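Local coordinates for protein putative oxidoreductase yhhX (Escherichia coli K-12, PDB 3F4L) that is a putative oxidoreductase of the Gfo/Idh/MocA family, probably binding a nicotinamide dinucleotide and possibly oxidising an inositol such as scyllo-inositol, at residues H178-I183 / A221-S226; H192-I197 / E211-Y216. One frame throughout, in Å; residues are numbered along the deposited sequence.

Contact 1 of 2, residues H178-I183 / A221-S226; sequences HTMDQI and AIVKTS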
ATOM      1  N   HIS A 178      -3.428  13.528  11.885  1.00 18.17           N
ATOM      2  CA  HIS A 178      -4.859  13.225  11.803  1.00 18.15           C
ATOM      3  C   HIS A 178      -5.175  11.800  11.353  1.00 17.56           C
ATOM      4  O   HIS A 178      -6.001  11.118  11.947  1.00 16.17           O
ATOM      5  CB  HIS A 178      -5.540  14.175  10.831  1.00 18.71           C
ATOM      6  CG  HIS A 178      -5.658  15.571  11.341  1.00 21.04           C
ATOM      7  ND1 HIS A 178      -5.274  16.666  10.599  1.00 21.41           N
ATOM      8  CD2 HIS A 178      -6.163  16.057  12.499  1.00 21.39           C
ATOM      9  CE1 HIS A 178      -5.540  17.769  11.278  1.00 22.14           C
ATOM     10  NE2 HIS A 178      -6.080  17.426  12.434  1.00 22.89           N
ATOM     11  N   THR A 179      -4.538  11.365  10.277  1.00 16.43           N
ATOM     12  CA  THR A 179      -4.796  10.034   9.781  1.00 16.21           C
ATOM     13  C   THR A 179      -4.313   8.955  10.744  1.00 16.32           C
ATOM     14  O   THR A 179      -4.990   7.948  10.920  1.00 14.14           O
ATOM     15  CB  THR A 179      -4.197   9.863   8.373  1.00 17.49           C
ATOM     16  OG1 THR A 179      -2.814  10.231   8.378  1.00 16.39           O
ATOM     17  CG2 THR A 179      -4.945  10.757   7.390  1.00 15.92           C
HETATM   18  N   MSE A 180      -3.171   9.167  11.397  1.00 16.90           N
HETATM   19  CA  MSE A 180      -2.687   8.168  12.352  1.00 19.21           C
HETATM   20  C   MSE A 180      -3.565   8.159  13.599  1.00 17.12           C
HETATM   21  O   MSE A 180      -3.768   7.115  14.210  1.00 17.53           O
HETATM   22  CB  MSE A 180      -1.225   8.423  12.747  1.00 18.79           C
HETATM   23  CG  MSE A 180      -0.211   8.115  11.648  1.00 25.49           C
HETATM   24 SE   MSE A 180       1.517   7.628  12.415  0.96 35.36          SE
HETATM   25  CE  MSE A 180       1.920   9.310  13.278  1.00 31.99           C
ATOM     26  N   ASP A 181      -4.074   9.327  13.983  1.00 16.68           N
ATOM     27  CA  ASP A 181      -4.957   9.422  15.144  1.00 16.93           C
ATOM     28  C   ASP A 181      -6.202   8.553  14.935  1.00 15.42           C
ATOM     29  O   ASP A 181      -6.675   7.898  15.865  1.00 13.61           O
ATOM     30  CB  ASP A 181      -5.398  10.866  15.377  1.00 16.68           C
ATOM     31  CG  ASP A 181      -6.460  10.976  16.450  1.00 20.89           C
ATOM     32  OD1 ASP A 181      -6.117  10.862  17.653  1.00 25.41           O
ATOM     33  OD2 ASP A 181      -7.642  11.159  16.090  1.00 23.83           O
ATOM     34  N   GLN A 182      -6.732   8.545  13.714  1.00 14.25           N
ATOM     35  CA  GLN A 182      -7.913   7.729  13.422  1.00 14.00           C
ATOM     36  C   GLN A 182      -7.591   6.250  13.642  1.00 15.08           C
ATOM     37  O   GLN A 182      -8.379   5.517  14.235  1.00 13.87           O
ATOM     38  CB  GLN A 182      -8.360   7.933  11.972  1.00 14.21           C
ATOM     39  CG  GLN A 182      -8.869   9.328  11.667  1.00 11.18           C
ATOM     40  CD  GLN A 182      -9.280   9.497  10.214  1.00 14.79           C
ATOM     41  OE1 GLN A 182      -8.591   9.032   9.312  1.00 13.30           O
ATOM     42  NE2 GLN A 182     -10.399  10.193   9.981  1.00 12.06           N
ATOM     43  N   ILE A 183      -6.431   5.810  13.156  1.00 14.91           N
ATOM     44  CA  ILE A 183      -6.045   4.407  13.309  1.00 15.27           C
ATOM     45  C   ILE A 183      -5.848   4.085  14.787  1.00 16.30           C
ATOM     46  O   ILE A 183      -6.295   3.048  15.284  1.00 14.53           O
ATOM     47  CB  ILE A 183      -4.734   4.082  12.524  1.00 14.96           C
ATOM     48  CG1 ILE A 183      -4.960   4.269  11.025  1.00 16.58           C
ATOM     49  CG2 ILE A 183      -4.288   2.657  12.813  1.00 15.24           C
ATOM     50  CD1 ILE A 183      -6.205   3.536  10.488  1.00 16.73           C
ATOM     51  N   ALA A 221      -2.090  -1.623   9.654  1.00 18.49           N
ATOM     52  CA  ALA A 221      -2.838  -0.433   9.281  1.00 18.66           C
ATOM     53  C   ALA A 221      -1.875   0.506   8.564  1.00 19.37           C
ATOM     54  O   ALA A 221      -0.838   0.901   9.112  1.00 18.93           O
ATOM     55  CB  ALA A 221      -3.407   0.249  10.517  1.00 17.95           C
ATOM     56  N   ILE A 222      -2.234   0.869   7.342  1.00 19.68           N
ATOM     57  CA  ILE A 222      -1.419   1.742   6.512  1.00 18.01           C
ATOM     58  C   ILE A 222      -2.003   3.151   6.390  1.00 18.46           C
ATOM     59  O   ILE A 222      -3.185   3.326   6.102  1.00 17.51           O
ATOM     60  CB  ILE A 222      -1.274   1.126   5.109  1.00 18.55           C
ATOM     61  CG1 ILE A 222      -0.459  -0.171   5.209  1.00 20.29           C
ATOM     62  CG2 ILE A 222      -0.622   2.115   4.160  1.00 18.87           C
ATOM     63  CD1 ILE A 222      -0.360  -0.949   3.900  1.00 22.42           C
ATOM     64  N   VAL A 223      -1.169   4.154   6.632  1.00 17.42           N
ATOM     65  CA  VAL A 223      -1.595   5.542   6.509  1.00 20.76           C
ATOM     66  C   VAL A 223      -0.619   6.198   5.545  1.00 21.67           C
ATOM     67  O   VAL A 223       0.592   6.151   5.755  1.00 19.44           O
ATOM     68  CB  VAL A 223      -1.521   6.288   7.846  1.00 21.88           C
ATOM     69  CG1 VAL A 223      -1.787   7.740   7.619  1.00 24.31           C
ATOM     70  CG2 VAL A 223      -2.526   5.705   8.839  1.00 25.80           C
ATOM     71  N   LYS A 224      -1.129   6.811   4.486  1.00 21.72           N
ATOM     72  CA  LYS A 224      -0.225   7.431   3.541  1.00 21.65           C
ATOM     73  C   LYS A 224      -0.809   8.610   2.792  1.00 20.91           C
ATOM     74  O   LYS A 224      -2.024   8.718   2.609  1.00 19.75           O
ATOM     75  CB  LYS A 224       0.286   6.382   2.550  1.00 23.10           C
ATOM     76  CG  LYS A 224      -0.809   5.642   1.809  1.00 26.67           C
ATOM     77  CD  LYS A 224      -0.266   4.433   1.053  1.00 27.61           C
ATOM     78  CE  LYS A 224       0.650   4.840  -0.090  1.00 28.96           C
ATOM     79  NZ  LYS A 224       1.194   3.647  -0.803  1.00 31.09           N
ATOM     80  N   THR A 225       0.080   9.511   2.390  1.00 21.85           N
ATOM     81  CA  THR A 225      -0.313  10.686   1.627  1.00 22.37           C
ATOM     82  C   THR A 225       0.791  11.042   0.651  1.00 20.89           C
ATOM     83  O   THR A 225       1.966  10.760   0.875  1.00 18.96           O
ATOM     84  CB  THR A 225      -0.580  11.942   2.502  1.00 24.23           C
ATOM     85  OG1 THR A 225       0.628  12.695   2.649  1.00 33.29           O
ATOM     86  CG2 THR A 225      -1.128  11.566   3.850  1.00 24.83           C
ATOM     87  N   SER A 226       0.393  11.673  -0.441  1.00 19.14           N
ATOM     88  CA  SER A 226       1.329  12.098  -1.462  1.00 19.18           C
ATOM     89  C   SER A 226       0.669  13.271  -2.151  1.00 17.33           C
ATOM     90  O   SER A 226      -0.559  13.349  -2.186  1.00 17.68           O
ATOM     91  CB  SER A 226       1.564  10.973  -2.472  1.00 17.31           C
ATOM     92  OG  SER A 226       2.318  11.431  -3.580  1.00 22.41           O
TER
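Val223 of the strand meets Ile183 of the helix through its methyl CG2. Val223 CG2 lies beside its own backbone N and meets Ile183 CG1 at 3.6 Å. These two side chains run past each other in opposite senses. The other methyl, CG1, stands anti to the backbone N (chi1 172°) and points toward Thr179, where the fit is modelled too tightly and the detail is doubtful. Val223 CG1 also comes within 4.3 Å of CG of Met180, a selenomethionine. The rest of the Met180 side chain turns from the strand to helix 319-331. Ile183 divides its branches too. Ile183 CG1 lies beside the backbone N (chi1 -64°), which leaves CG2 anti to it. Ile183 CG2 packs tightly on Ala221 CB at 3.4 Å. No hydrogen bond crosses the contact. Thr179 OG1 makes weak bonds back to Leu175 O and Gly176 O of its own helix. Ile222 and Lys224 point from the opposite face of the strand to the second subunit. The axes of segments 178-183 and 221-225 run nearly antiparallel, at 166°, and come within 8.6 Å. This is helix-on-sheet packing, in the C-terminal alpha/beta domain of the Gfo/Idh/MocA fold.

Contact 2 of 2, residues H192-I197 / E211-Y216; sequences HVAYDI and EAQLFY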
ATOM      1  N   HIS A 192       4.848  -2.293  16.270  1.00 16.39           N
ATOM      2  CA  HIS A 192       5.911  -1.801  15.402  1.00 18.75           C
ATOM      3  C   HIS A 192       5.395  -0.759  14.413  1.00 19.87           C
ATOM      4  O   HIS A 192       4.197  -0.691  14.124  1.00 20.31           O
ATOM      5  CB  HIS A 192       6.491  -2.941  14.566  1.00 16.39           C
ATOM      6  CG  HIS A 192       6.685  -4.219  15.320  1.00 19.62           C
ATOM      7  ND1 HIS A 192       7.720  -4.410  16.210  1.00 19.95           N
ATOM      8  CD2 HIS A 192       5.983  -5.378  15.301  1.00 17.42           C
ATOM      9  CE1 HIS A 192       7.649  -5.634  16.706  1.00 21.42           C
ATOM     10  NE2 HIS A 192       6.605  -6.241  16.170  1.00 20.26           N
ATOM     11  N   VAL A 193       6.317   0.037  13.887  1.00 18.64           N
ATOM     12  CA  VAL A 193       5.974   1.037  12.886  1.00 17.45           C
ATOM     13  C   VAL A 193       7.026   1.047  11.789  1.00 15.79           C
ATOM     14  O   VAL A 193       8.221   1.079  12.072  1.00 18.20           O
ATOM     15  CB  VAL A 193       5.890   2.460  13.476  1.00 15.90           C
ATOM     16  CG1 VAL A 193       5.564   3.452  12.362  1.00 16.87           C
ATOM     17  CG2 VAL A 193       4.817   2.528  14.558  1.00 19.76           C
ATOM     18  N   ALA A 194       6.583   0.987  10.538  1.00 16.57           N
ATOM     19  CA  ALA A 194       7.490   1.045   9.392  1.00 15.55           C
ATOM     20  C   ALA A 194       7.274   2.421   8.755  1.00 15.10           C
ATOM     21  O   ALA A 194       6.132   2.801   8.474  1.00 15.26           O
ATOM     22  CB  ALA A 194       7.155  -0.054   8.371  1.00 12.57           C
ATOM     23  N   TYR A 195       8.361   3.151   8.520  1.00 14.07           N
ATOM     24  CA  TYR A 195       8.296   4.486   7.936  1.00 14.96           C
ATOM     25  C   TYR A 195       8.908   4.608   6.535  1.00 17.91           C
ATOM     26  O   TYR A 195       9.929   3.993   6.228  1.00 17.82           O
ATOM     27  CB  TYR A 195       9.025   5.514   8.817  1.00 14.13           C
ATOM     28  CG  TYR A 195       8.640   5.591  10.279  1.00 16.18           C
ATOM     29  CD1 TYR A 195       9.333   4.861  11.244  1.00 15.77           C
ATOM     30  CD2 TYR A 195       7.625   6.451  10.708  1.00 14.43           C
ATOM     31  CE1 TYR A 195       9.033   4.991  12.596  1.00 16.22           C
ATOM     32  CE2 TYR A 195       7.315   6.586  12.057  1.00 13.73           C
ATOM     33  CZ  TYR A 195       8.023   5.856  12.996  1.00 19.10           C
ATOM     34  OH  TYR A 195       7.719   5.992  14.336  1.00 20.56           O
ATOM     35  N   ASP A 196       8.265   5.434   5.714  1.00 17.93           N
ATOM     36  CA  ASP A 196       8.702   5.781   4.363  1.00 19.75           C
ATOM     37  C   ASP A 196       8.320   7.257   4.264  1.00 20.81           C
ATOM     38  O   ASP A 196       7.146   7.588   4.097  1.00 21.66           O
ATOM     39  CB  ASP A 196       7.945   4.990   3.288  1.00 19.41           C
ATOM     40  CG  ASP A 196       8.061   5.628   1.905  1.00 23.16           C
ATOM     41  OD1 ASP A 196       9.157   6.138   1.573  1.00 24.08           O
ATOM     42  OD2 ASP A 196       7.063   5.617   1.144  1.00 22.91           O
ATOM     43  N   ILE A 197       9.308   8.136   4.384  1.00 20.37           N
ATOM     44  CA  ILE A 197       9.074   9.574   4.345  1.00 20.92           C
ATOM     45  C   ILE A 197       9.979  10.216   3.289  1.00 22.55           C
ATOM     46  O   ILE A 197      11.205  10.205   3.423  1.00 21.57           O
ATOM     47  CB  ILE A 197       9.375  10.203   5.726  1.00 19.67           C
ATOM     48  CG1 ILE A 197       8.571   9.478   6.815  1.00 19.50           C
ATOM     49  CG2 ILE A 197       9.026  11.695   5.713  1.00 21.29           C
ATOM     50  CD1 ILE A 197       8.947   9.876   8.245  1.00 15.88           C
ATOM     51  N   GLU A 211       4.283   7.196   4.166  1.00 15.95           N
ATOM     52  CA  GLU A 211       3.490   5.998   4.364  1.00 16.10           C
ATOM     53  C   GLU A 211       3.960   5.412   5.684  1.00 17.52           C
ATOM     54  O   GLU A 211       5.132   5.072   5.840  1.00 18.19           O
ATOM     55  CB  GLU A 211       3.700   4.966   3.254  1.00 21.00           C
ATOM     56  CG  GLU A 211       2.823   3.726   3.465  1.00 21.46           C
ATOM     57  CD  GLU A 211       2.987   2.668   2.390  1.00 29.30           C
ATOM     58  OE1 GLU A 211       3.168   3.032   1.205  1.00 31.17           O
ATOM     59  OE2 GLU A 211       2.911   1.464   2.730  1.00 30.68           O
ATOM     60  N   ALA A 212       3.052   5.338   6.645  1.00 17.08           N
ATOM     61  CA  ALA A 212       3.371   4.776   7.941  1.00 17.96           C
ATOM     62  C   ALA A 212       2.562   3.501   8.060  1.00 18.08           C
ATOM     63  O   ALA A 212       1.379   3.473   7.727  1.00 18.70           O
ATOM     64  CB  ALA A 212       3.002   5.747   9.053  1.00 15.39           C
ATOM     65  N   GLN A 213       3.214   2.441   8.514  1.00 17.56           N
ATOM     66  CA  GLN A 213       2.560   1.154   8.682  1.00 17.70           C
ATOM     67  C   GLN A 213       2.600   0.799  10.153  1.00 16.25           C
ATOM     68  O   GLN A 213       3.675   0.639  10.736  1.00 18.29           O
ATOM     69  CB  GLN A 213       3.275   0.088   7.857  1.00 19.71           C
ATOM     70  CG  GLN A 213       3.300   0.421   6.370  1.00 24.31           C
ATOM     71  CD  GLN A 213       3.808  -0.716   5.505  1.00 28.01           C
ATOM     72  OE1 GLN A 213       3.753  -0.638   4.277  1.00 28.92           O
ATOM     73  NE2 GLN A 213       4.305  -1.776   6.135  1.00 25.64           N
ATOM     74  N   LEU A 214       1.422   0.703  10.757  1.00 14.66           N
ATOM     75  CA  LEU A 214       1.314   0.380  12.171  1.00 15.22           C
ATOM     76  C   LEU A 214       0.893  -1.070  12.323  1.00 15.22           C
ATOM     77  O   LEU A 214      -0.140  -1.481  11.793  1.00 17.21           O
ATOM     78  CB  LEU A 214       0.293   1.299  12.846  1.00 14.06           C
ATOM     79  CG  LEU A 214       0.682   2.777  13.010  1.00 17.34           C
ATOM     80  CD1 LEU A 214       0.901   3.425  11.650  1.00 18.87           C
ATOM     81  CD2 LEU A 214      -0.422   3.509  13.771  1.00 15.04           C
ATOM     82  N   PHE A 215       1.688  -1.846  13.052  1.00 13.24           N
ATOM     83  CA  PHE A 215       1.374  -3.253  13.238  1.00 15.32           C
ATOM     84  C   PHE A 215       0.769  -3.566  14.597  1.00 16.72           C
ATOM     85  O   PHE A 215       1.282  -3.147  15.625  1.00 17.22           O
ATOM     86  CB  PHE A 215       2.635  -4.099  13.037  1.00 14.98           C
ATOM     87  CG  PHE A 215       3.276  -3.920  11.694  1.00 13.01           C
ATOM     88  CD1 PHE A 215       3.923  -2.733  11.377  1.00 14.93           C
ATOM     89  CD2 PHE A 215       3.237  -4.937  10.746  1.00 16.40           C
ATOM     90  CE1 PHE A 215       4.529  -2.552  10.143  1.00 15.74           C
ATOM     91  CE2 PHE A 215       3.837  -4.771   9.504  1.00 18.97           C
ATOM     92  CZ  PHE A 215       4.488  -3.573   9.198  1.00 19.34           C
ATOM     93  N   TYR A 216      -0.343  -4.294  14.589  1.00 19.60           N
ATOM     94  CA  TYR A 216      -1.004  -4.712  15.823  1.00 20.48           C
ATOM     95  C   TYR A 216      -1.141  -6.220  15.687  1.00 21.34           C
ATOM     96  O   TYR A 216      -2.121  -6.723  15.139  1.00 21.14           O
ATOM     97  CB  TYR A 216      -2.387  -4.067  15.966  1.00 19.97           C
ATOM     98  CG  TYR A 216      -2.379  -2.555  15.986  1.00 17.12           C
ATOM     99  CD1 TYR A 216      -2.383  -1.815  14.795  1.00 17.08           C
ATOM    100  CD2 TYR A 216      -2.398  -1.856  17.194  1.00 15.54           C
ATOM    101  CE1 TYR A 216      -2.412  -0.418  14.812  1.00 12.99           C
ATOM    102  CE2 TYR A 216      -2.433  -0.458  17.219  1.00 13.01           C
ATOM    103  CZ  TYR A 216      -2.441   0.253  16.021  1.00 16.56           C
ATOM    104  OH  TYR A 216      -2.507   1.637  16.043  1.00 13.22           O
TER
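Gln213 O takes the N-H of Ala194 at 2.9 Å from Ala194 N, in the carbonyl plane and on a lone pair. Gln213 O also receives a CA-H...O contact from Val193 CA at 3.2 Å. Gln213 N returns a bond to Ala194 O, also 2.9 Å, so Ala194 and Gln213 form an antiparallel hydrogen-bonded pair. Further along, Glu211 N binds Asp196 O at 2.9 Å, while the return bond from Asp196 N is weak. Phe215 N gives His192 O a nearly straight bond of 3.0 Å (174° at the hydrogen), tilted from the carbonyl plane. His192 O also lies at the edge of the Phe215 ring, in its plane, 3.4 Å from Phe215 CD1. Phe215 CG sits beside its own backbone N (chi1 -58°), which lays the ring along the neighbouring strand. Phe215 CE1 reaches Ala194 CB at 4.0 Å, again at the ring edge. On the other face of the sheet, CG1 of Val193 lies over the rim of the Tyr195 ring, 3.5 Å above its plane. The Asp196 and Glu211 carboxylates are turned 76° apart. Lys220 of the second subunit makes salt bridges to both and probably eases their like charge. Glu211 has a further salt bridge to Lys224, and Asp196 one to Arg198. This hairpin of strands 192-198 and 209-216 lies between strands 339-342 and 219-225. Helix 171-187 packs on the face of Tyr195 and Ala212, and the second subunit meets the face of Glu211 and Gln213.

From the N terminus, the chain passes through the Rossmann domain before it reaches helix 171-187. Strand 192-198 follows. Strand 209-216 pairs with it, and contact 2 closes the smaller loop. A short turn leads to strand 219-225, which packs against the helix and closes the larger loop at contact 1. Contact 2 therefore lies wholly within the span of contact 1, and the two do not cross. The centres are 10 Å apart. Strands 209-216 and 219-225 are neighbours in one mixed sheet, probably bonded from Ala212 N to Val223 O and from Leu214 N to Ala221 O. Ile183 also packs on Tyr216. Contact 1 ties helix to sheet; contact 2 ties strand to strand. Both reach the second subunit.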